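Local atomic coordinates of GNA33 (Neisseria gonorrhoeae FA 1090, PDB entry 2G5D), a protein that probably cleaves the glycosidic bond between N-acetylmuramic acid and N-acetylglucosamine in peptidoglycan as a lytic transglycosylase, leaving a 1,6-anhydro-MurNAc end. Residues Tyr280-Leu283 with Gly284-Ser287. Residues are numbered along the deposited sequence; the frame is centred on the assembly and turned at random.
Sequences YLKL and GQTS
With CG set beside the backbone N in both L281 (chi1 -78°) and Q285 (chi1 -32°, well short of a staggered position), the two side chains meet on one flank of a beta turn formed by K282-Q285. The turn is closed by a bond from Q285 N to K282 O, 2.9 Å long and 157° at the hydrogen; L283 and G284 occupy its corners. It lies at the surface of the MltA-specific insert domain, in the loop that joins helix 271-276 to helix 288-297, and S287 takes the N-cap position of the second helix.

From its place in the turn, the extended Q285 side chain reaches back alongside L281 and K282, and its carboxamide meets a different residue at each end. NE2 lies 3.4 Å from L281 CD2, while OE1 rests against the aliphatic base of K282, 3.5 Å from CB. The pairs NE2-CD2 and OE1-CB are van der Waals contacts, and the K282 chain leads its amine away. The other branch of L281, CD1, sits 3.4 Å from the carbonyl O of Q285, which places the isobutyl fork against both backbone and side chain of that residue; L281 also touches M275.

T286 packs against L283. T286 OG1, hydrogen-bonded to the carbonyl O of G272, ties the residue just after the turn to helix 271-276 and lies 3.9 Å from L283 CA and 4.0 Å from L283 CD1.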
loop_
_atom_site.group_PDB
_atom_site.type_symbol
_atom_site.label_atom_id
_atom_site.label_comp_id
_atom_site.label_asym_id
_atom_site.label_seq_id
_atom_site.Cartn_x
_atom_site.Cartn_y
_atom_site.Cartn_z
ATOM N N TYR A 280 12.606 -23.800 -11.863
ATOM C CA TYR A 280 11.664 -23.712 -12.975
ATOM C C TYR A 280 11.908 -22.512 -13.877
ATOM O O TYR A 280 11.824 -22.618 -15.097
ATOM C CB TYR A 280 10.229 -23.696 -12.439
ATOM C CG TYR A 280 9.922 -24.846 -11.502
ATOM C CD1 TYR A 280 9.222 -24.635 -10.309
ATOM C CD2 TYR A 280 10.343 -26.150 -11.808
ATOM C CE1 TYR A 280 8.942 -25.695 -9.446
ATOM C CE2 TYR A 280 10.077 -27.209 -10.952
ATOM C CZ TYR A 280 9.380 -26.978 -9.779
ATOM O OH TYR A 280 9.125 -28.026 -8.942
ATOM N N LEU A 281 12.192 -21.370 -13.262
ATOM C CA LEU A 281 12.606 -20.172 -13.986
ATOM C C LEU A 281 13.882 -19.622 -13.365
ATOM O O LEU A 281 14.224 -19.974 -12.236
ATOM C CB LEU A 281 11.516 -19.100 -13.928
ATOM C CG LEU A 281 10.287 -19.210 -14.826
ATOM C CD1 LEU A 281 9.373 -18.024 -14.564
ATOM C CD2 LEU A 281 10.666 -19.276 -16.304
ATOM N N LYS A 282 14.581 -18.769 -14.110
ATOM C CA LYS A 282 15.661 -17.960 -13.549
ATOM C C LYS A 282 15.033 -16.729 -12.874
ATOM O O LYS A 282 13.984 -16.243 -13.317
ATOM C CB LYS A 282 16.655 -17.557 -14.638
ATOM C CG LYS A 282 17.294 -18.742 -15.349
ATOM C CD LYS A 282 18.585 -18.370 -16.063
ATOM C CE LYS A 282 19.325 -19.620 -16.528
ATOM N NZ LYS A 282 20.667 -19.310 -17.101
ATOM N N LEU A 283 15.662 -16.239 -11.805
ATOM C CA LEU A 283 15.113 -15.119 -11.014
ATOM C C LEU A 283 15.192 -13.772 -11.753
ATOM O O LEU A 283 15.215 -12.705 -11.136
ATOM C CB LEU A 283 15.802 -15.038 -9.641
ATOM C CG LEU A 283 15.165 -14.202 -8.519
ATOM C CD1 LEU A 283 14.188 -15.029 -7.697
ATOM C CD2 LEU A 283 16.243 -13.598 -7.619
ATOM N N GLY A 284 15.251 -13.836 -13.080
ATOM C CA GLY A 284 15.197 -12.655 -13.933
ATOM C C GLY A 284 13.888 -12.659 -14.699
ATOM O O GLY A 284 13.419 -11.613 -15.155
ATOM N N GLN A 285 13.306 -13.854 -14.831
ATOM C CA GLN A 285 12.025 -14.056 -15.513
ATOM C C GLN A 285 10.906 -14.252 -14.495
ATOM O O GLN A 285 9.783 -14.630 -14.851
ATOM C CB GLN A 285 12.102 -15.279 -16.423
ATOM C CG GLN A 285 13.475 -15.532 -17.022
ATOM C CD GLN A 285 13.579 -16.902 -17.650
ATOM O OE1 GLN A 285 14.572 -17.610 -17.463
ATOM N NE2 GLN A 285 12.543 -17.293 -18.394
ATOM N N THR A 286 11.238 -13.977 -13.237
ATOM C CA THR A 286 10.360 -14.140 -12.075
ATOM C C THR A 286 9.244 -13.066 -11.974
ATOM O O THR A 286 8.506 -12.973 -10.983
ATOM C CB THR A 286 11.246 -14.287 -10.801
ATOM O OG1 THR A 286 11.250 -15.662 -10.405
ATOM C CG2 THR A 286 10.803 -13.403 -9.631
ATOM N N SER A 287 9.111 -12.288 -13.035
ATOM C CA SER A 287 8.058 -11.297 -13.170
ATOM C C SER A 287 6.693 -11.988 -13.229
ATOM O O SER A 287 6.595 -13.167 -13.578
ATOM C CB SER A 287 8.290 -10.522 -14.463
ATOM O OG SER A 287 9.620 -10.742 -14.936
#